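Local coordinates for Sts-2 protein (Mus musculus, PDB 3D4I) that acts as an acid-dependent phosphatase through this histidine phosphatase (2H-phosphatase) domain, part of a suppressor of T-cell receptor signalling, at residues Gln31-Ala36 / Leu45-Ser50; Gly38-Pro43 / Arg49-Arg54. All coordinates share one frame; numbering follows the deposited sequence.

Contact 1: Gln31-Ala36 / Leu45-Ser50; sequences QQCTTA and LNFPRS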
loop_
_atom_site.group_PDB
_atom_site.type_symbol
_atom_site.label_atom_id
_atom_site.label_comp_id
_atom_site.label_asym_id
_atom_site.label_seq_id
_atom_site.Cartn_x
_atom_site.Cartn_y
_atom_site.Cartn_z
ATOM N N GLN A 31 -18.296 12.544 -6.488
ATOM C CA GLN A 31 -19.703 12.117 -6.543
ATOM C C GLN A 31 -19.870 10.663 -6.110
ATOM O O GLN A 31 -20.893 10.317 -5.552
ATOM C CB GLN A 31 -20.320 12.344 -7.936
ATOM C CG GLN A 31 -20.491 13.816 -8.318
ATOM C CD GLN A 31 -19.185 14.501 -8.590
ATOM O OE1 GLN A 31 -18.354 13.984 -9.322
ATOM N NE2 GLN A 31 -18.973 15.652 -7.975
ATOM N N GLN A 32 -18.857 9.819 -6.344
ATOM C CA GLN A 32 -18.872 8.429 -5.862
ATOM C C GLN A 32 -18.950 8.313 -4.342
ATOM O O GLN A 32 -19.531 7.362 -3.817
ATOM C CB GLN A 32 -17.631 7.649 -6.356
ATOM C CG GLN A 32 -17.566 7.541 -7.888
ATOM C CD GLN A 32 -16.243 6.985 -8.385
ATOM O OE1 GLN A 32 -15.675 6.088 -7.783
ATOM N NE2 GLN A 32 -15.768 7.509 -9.494
ATOM N N CYS A 33 -18.340 9.256 -3.644
ATOM C CA CYS A 33 -18.157 9.132 -2.198
ATOM C C CYS A 33 -18.977 10.143 -1.401
ATOM O O CYS A 33 -18.691 10.373 -0.235
ATOM C CB CYS A 33 -16.655 9.217 -1.834
ATOM S SG CYS A 33 -15.849 10.821 -2.086
ATOM N N THR A 34 -20.018 10.695 -2.045
ATOM C CA THR A 34 -20.937 11.668 -1.440
ATOM C C THR A 34 -22.316 11.026 -1.349
ATOM O O THR A 34 -22.866 10.587 -2.356
ATOM C CB THR A 34 -21.013 12.974 -2.307
ATOM O OG1 THR A 34 -19.708 13.548 -2.429
ATOM C CG2 THR A 34 -21.943 14.022 -1.687
ATOM N N THR A 35 -22.870 10.952 -0.140
ATOM C CA THR A 35 -24.187 10.332 0.046
ATOM C C THR A 35 -25.277 11.257 -0.474
ATOM O O THR A 35 -25.029 12.433 -0.722
ATOM C CB THR A 35 -24.479 10.010 1.529
ATOM O OG1 THR A 35 -24.639 11.236 2.256
ATOM C CG2 THR A 35 -23.358 9.207 2.150
ATOM N N ALA A 36 -26.501 10.737 -0.591
ATOM C CA ALA A 36 -27.640 11.564 -1.023
ATOM C C ALA A 36 -27.827 12.825 -0.151
ATOM O O ALA A 36 -28.293 13.865 -0.637
ATOM C CB ALA A 36 -28.939 10.732 -1.085
ATOM N N LEU A 45 -12.416 0.542 -0.363
ATOM C CA LEU A 45 -11.502 0.705 0.751
ATOM C C LEU A 45 -10.330 1.600 0.400
ATOM O O LEU A 45 -9.615 2.042 1.297
ATOM C CB LEU A 45 -10.993 -0.638 1.291
ATOM C CG LEU A 45 -12.059 -1.652 1.729
ATOM C CD1 LEU A 45 -11.369 -2.842 2.339
ATOM C CD2 LEU A 45 -13.007 -1.026 2.780
ATOM N N ASN A 46 -10.130 1.892 -0.881
ATOM C CA ASN A 46 -9.017 2.787 -1.246
ATOM C C ASN A 46 -9.364 4.266 -1.116
ATOM O O ASN A 46 -8.478 5.108 -1.267
ATOM C CB ASN A 46 -8.492 2.475 -2.649
ATOM C CG ASN A 46 -7.054 2.933 -2.872
ATOM O OD1 ASN A 46 -6.218 2.851 -1.986
ATOM N ND2 ASN A 46 -6.764 3.392 -4.096
ATOM N N PHE A 47 -10.644 4.591 -0.875
ATOM C CA PHE A 47 -11.004 5.932 -0.377
ATOM C C PHE A 47 -10.552 6.010 1.063
ATOM O O PHE A 47 -10.658 5.012 1.774
ATOM C CB PHE A 47 -12.521 6.204 -0.464
ATOM C CG PHE A 47 -13.021 6.456 -1.863
ATOM C CD1 PHE A 47 -13.243 5.404 -2.742
ATOM C CD2 PHE A 47 -13.283 7.750 -2.300
ATOM C CE1 PHE A 47 -13.754 5.635 -4.065
ATOM C CE2 PHE A 47 -13.749 7.988 -3.591
ATOM C CZ PHE A 47 -14.009 6.936 -4.467
ATOM N N PRO A 48 -10.011 7.178 1.499
ATOM C CA PRO A 48 -9.514 7.260 2.881
ATOM C C PRO A 48 -10.637 7.218 3.926
ATOM O O PRO A 48 -11.793 7.500 3.609
ATOM C CB PRO A 48 -8.772 8.616 2.920
ATOM C CG PRO A 48 -9.396 9.436 1.761
ATOM C CD PRO A 48 -9.822 8.430 0.742
ATOM N N ARG A 49 -10.281 6.881 5.159
ATOM C CA ARG A 49 -11.241 6.760 6.262
ATOM C C ARG A 49 -12.038 8.033 6.463
ATOM O O ARG A 49 -13.223 7.990 6.774
ATOM C CB ARG A 49 -10.517 6.343 7.562
ATOM C CG ARG A 49 -10.821 4.914 8.041
ATOM C CD ARG A 49 -9.820 4.480 9.129
ATOM N NE ARG A 49 -10.420 3.748 10.247
ATOM C CZ ARG A 49 -9.776 3.480 11.390
ATOM N NH1 ARG A 49 -8.515 3.882 11.559
ATOM N NH2 ARG A 49 -10.386 2.822 12.379
ATOM N N SER A 50 -11.389 9.176 6.259
ATOM C CA SER A 50 -12.034 10.471 6.439
ATOM C C SER A 50 -11.403 11.528 5.550
ATOM O O SER A 50 -10.301 11.331 5.026
ATOM C CB SER A 50 -11.934 10.920 7.906
ATOM O OG SER A 50 -10.599 11.276 8.224
#
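Phe47 turns the CD2, CE2 and CZ atoms of its ring toward the end of the short helix 29-32, where Cys33 and Gln32 receive it. It contributes the most to this small interface, about 130 Å² over both sides, and no hydrogen bond crosses it. The ring is placed by its first torsion: CG lies opposite the carbonyl carbon (chi1 -74°), and the phenyl group reaches across toward the helix end. Cys33 meets the ring at CD2 and CE2. Its CB comes to 3.6 Å from Phe47 CE2 and its SG to 3.8 Å from the same carbon, an oblique approach that is neither face-on nor in plane. The sulfur lies 4.9 Å from the ring centroid, a Cys sulfur-aromatic contact. A small, polarisable side chain suits a buried spot where the first residue beyond the helix must lie close to an aromatic group. Gln32 takes the far end of the ring. Its OE1 stands 3.8 Å from Phe47 CZ, at the ring edge and in its plane, where the slightly positive C-H rim can favour a carbonyl oxygen; the amide plane is turned 71° from the ring. Beyond CG the glutamine chain is extended, carrying OE1 to the ring edge at CZ. Glutamine thus combines an aliphatic stem, whose CB is 4.1 Å from Phe47 CZ, with an amide whose oxygen faces the ring edge while its NE2 is hydrogen-bonded to Phe25 O, at the end of helix 21-25, and to Ser28 OG, just before helix 29-32. The contact joins the end of helix 29-32 to the loop that runs on toward helix 69-85. Tyr40 also packs against both Cys33 and Phe47, and on the Asn46 side of the loop lies helix 21-25.

Contact 2: Gly38-Pro43 / Arg49-Arg54; sequences GKYYRP and RSLPRR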
loop_
_atom_site.group_PDB
_atom_site.type_symbol
_atom_site.label_atom_id
_atom_site.label_comp_id
_atom_site.label_asym_id
_atom_site.label_seq_id
_atom_site.Cartn_x
_atom_site.Cartn_y
_atom_site.Cartn_z
ATOM N N GLY A 38 -25.246 14.431 1.258
ATOM C CA GLY A 38 -24.052 15.273 1.136
ATOM C C GLY A 38 -22.884 14.934 2.045
ATOM O O GLY A 38 -21.950 15.724 2.193
ATOM N N LYS A 39 -22.927 13.760 2.657
ATOM C CA LYS A 39 -21.885 13.370 3.591
ATOM C C LYS A 39 -20.863 12.456 2.911
ATOM O O LYS A 39 -21.194 11.751 1.949
ATOM C CB LYS A 39 -22.496 12.647 4.787
ATOM C CG LYS A 39 -23.467 13.511 5.625
ATOM C CD LYS A 39 -22.749 14.430 6.636
ATOM C CE LYS A 39 -22.068 13.650 7.788
ATOM N NZ LYS A 39 -21.784 14.521 9.003
ATOM N N TYR A 40 -19.640 12.466 3.431
ATOM C CA TYR A 40 -18.587 11.574 2.926
ATOM C C TYR A 40 -18.808 10.126 3.380
ATOM O O TYR A 40 -19.117 9.876 4.534
ATOM C CB TYR A 40 -17.206 12.056 3.367
ATOM C CG TYR A 40 -16.045 11.152 2.936
ATOM C CD1 TYR A 40 -15.587 11.164 1.622
ATOM C CD2 TYR A 40 -15.405 10.309 3.852
ATOM C CE1 TYR A 40 -14.548 10.350 1.218
ATOM C CE2 TYR A 40 -14.341 9.473 3.447
ATOM C CZ TYR A 40 -13.931 9.514 2.131
ATOM O OH TYR A 40 -12.890 8.731 1.704
ATOM N N TYR A 41 -18.638 9.173 2.468
ATOM C CA TYR A 41 -18.552 7.769 2.861
ATOM C C TYR A 41 -17.558 7.061 1.940
ATOM O O TYR A 41 -17.139 7.651 0.936
ATOM C CB TYR A 41 -19.945 7.126 2.837
ATOM C CG TYR A 41 -20.421 6.661 1.474
ATOM C CD1 TYR A 41 -20.821 7.566 0.493
ATOM C CD2 TYR A 41 -20.488 5.300 1.188
ATOM C CE1 TYR A 41 -21.274 7.118 -0.757
ATOM C CE2 TYR A 41 -20.933 4.844 -0.033
ATOM C CZ TYR A 41 -21.306 5.746 -1.003
ATOM O OH TYR A 41 -21.751 5.235 -2.194
ATOM N N ARG A 42 -17.165 5.829 2.269
ATOM C CA ARG A 42 -16.175 5.113 1.458
ATOM C C ARG A 42 -16.863 4.042 0.643
ATOM O O ARG A 42 -17.262 3.025 1.193
ATOM C CB ARG A 42 -15.090 4.435 2.318
ATOM C CG ARG A 42 -14.310 5.295 3.277
ATOM C CD ARG A 42 -13.533 4.409 4.310
ATOM N NE ARG A 42 -12.324 3.782 3.758
ATOM C CZ ARG A 42 -11.624 2.819 4.356
ATOM N NH1 ARG A 42 -12.001 2.329 5.531
ATOM N NH2 ARG A 42 -10.555 2.321 3.784
ATOM N N PRO A 43 -17.015 4.256 -0.672
ATOM C CA PRO A 43 -17.581 3.203 -1.498
ATOM C C PRO A 43 -16.567 2.092 -1.871
ATOM O O PRO A 43 -16.968 1.091 -2.453
ATOM C CB PRO A 43 -18.036 3.954 -2.761
ATOM C CG PRO A 43 -17.162 5.157 -2.814
ATOM C CD PRO A 43 -16.722 5.485 -1.434
ATOM N N ARG A 49 -10.281 6.881 5.159
ATOM C CA ARG A 49 -11.241 6.760 6.262
ATOM C C ARG A 49 -12.038 8.033 6.463
ATOM O O ARG A 49 -13.223 7.990 6.774
ATOM C CB ARG A 49 -10.517 6.343 7.562
ATOM C CG ARG A 49 -10.821 4.914 8.041
ATOM C CD ARG A 49 -9.820 4.480 9.129
ATOM N NE ARG A 49 -10.420 3.748 10.247
ATOM C CZ ARG A 49 -9.776 3.480 11.390
ATOM N NH1 ARG A 49 -8.515 3.882 11.559
ATOM N NH2 ARG A 49 -10.386 2.822 12.379
ATOM N N SER A 50 -11.389 9.176 6.259
ATOM C CA SER A 50 -12.034 10.471 6.439
ATOM C C SER A 50 -11.403 11.528 5.550
ATOM O O SER A 50 -10.301 11.331 5.026
ATOM C CB SER A 50 -11.934 10.920 7.906
ATOM O OG SER A 50 -10.599 11.276 8.224
ATOM N N LEU A 51 -12.131 12.624 5.368
ATOM C CA LEU A 51 -11.608 13.852 4.783
ATOM C C LEU A 51 -11.440 14.918 5.876
ATOM O O LEU A 51 -12.241 14.957 6.834
ATOM C CB LEU A 51 -12.535 14.381 3.689
ATOM C CG LEU A 51 -12.857 13.469 2.504
ATOM C CD1 LEU A 51 -13.825 14.155 1.531
ATOM C CD2 LEU A 51 -11.575 13.051 1.798
ATOM N N PRO A 52 -10.401 15.772 5.746
ATOM C CA PRO A 52 -10.168 16.894 6.663
ATOM C C PRO A 52 -11.347 17.841 6.727
ATOM O O PRO A 52 -12.003 18.065 5.710
ATOM C CB PRO A 52 -8.987 17.638 6.028
ATOM C CG PRO A 52 -8.309 16.669 5.161
ATOM C CD PRO A 52 -9.351 15.681 4.708
ATOM N N ARG A 53 -11.603 18.397 7.913
ATOM C CA ARG A 53 -12.573 19.490 8.059
ATOM C C ARG A 53 -12.150 20.630 7.152
ATOM O O ARG A 53 -10.985 21.041 7.157
ATOM C CB ARG A 53 -12.667 19.970 9.513
ATOM C CG ARG A 53 -13.786 19.322 10.328
ATOM C CD ARG A 53 -15.107 20.090 10.185
ATOM N NE ARG A 53 -16.240 19.396 10.806
ATOM C CZ ARG A 53 -16.900 18.379 10.248
ATOM N NH1 ARG A 53 -16.537 17.914 9.055
ATOM N NH2 ARG A 53 -17.921 17.817 10.886
ATOM N N ARG A 54 -13.092 21.116 6.358
ATOM C CA ARG A 54 -12.772 22.039 5.280
ATOM C C ARG A 54 -13.737 23.212 5.271
ATOM O O ARG A 54 -14.837 23.141 5.843
ATOM C CB ARG A 54 -12.781 21.294 3.925
ATOM C CG ARG A 54 -12.107 22.035 2.761
ATOM C CD ARG A 54 -11.417 21.083 1.752
ATOM N NE ARG A 54 -10.696 21.816 0.713
ATOM C CZ ARG A 54 -9.722 21.327 -0.069
ATOM N NH1 ARG A 54 -9.293 20.078 0.047
ATOM N NH2 ARG A 54 -9.156 22.114 -0.966
#
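Tyr40 and Leu51 form a CH-pi contact between two passages of the long loop joining helices 29-32 and 69-85 of this histidine phosphatase domain. From CB, the tyrosine leaves with CG anti to the backbone N (chi1 178°), which carries the ring toward residues 49-54. Its CG is 4.0 Å from Leu51 CG, and CD1 comes closest, 3.5 Å to Leu51 CD1. CE1 lies near Leu51 CG, which sits over one face, offset toward the rim, 3.8 Å from the Tyr40 ring centroid and 16° off its normal. Leucine suits this place because its branched end spreads over the ring. Across the ring CE2 meets Arg49 O at the ring edge and Ser50 CA obliquely. At the tip, OH is hydrogen-bonded to Pro48 O, which is consistent with tyrosine rather than phenylalanine here. With an alanine in place of Tyr40, Leu51 would probably lose the ring face it packs on and Pro48 O its hydroxyl partner. Arg42 hydrogen-bonds to Leu45 O and Phe47 O, whereas Arg49 turns to salt bridges with Glu80 and Asp84 of the second subunit. One guanidinium face of Arg42 lies against the Arg49 backbone, with Arg42 NH1 3.8 Å from Arg49 CG.

Contacts 1 and 2 belong to one loop system, their centres about 6 Å apart, and they share Arg49 and Ser50. Two probable hydrogen bonds join them: Tyr40 OH to Pro48 O, short at 2.5 Å, and Arg42 NE to Phe47 O at 2.9 Å. Residues 38-43 thus link the two segments of contact 1, bonded to the carbonyls of Phe47 and Pro48 on one hand and, through the Tyr41-Cys33 backbone bond, to the helix end on the other. Contact 1 is the buried half and contact 2 the surface half. Both reach the second subunit, so the loop takes part in the dimer interface as well as in the packing of its own chain.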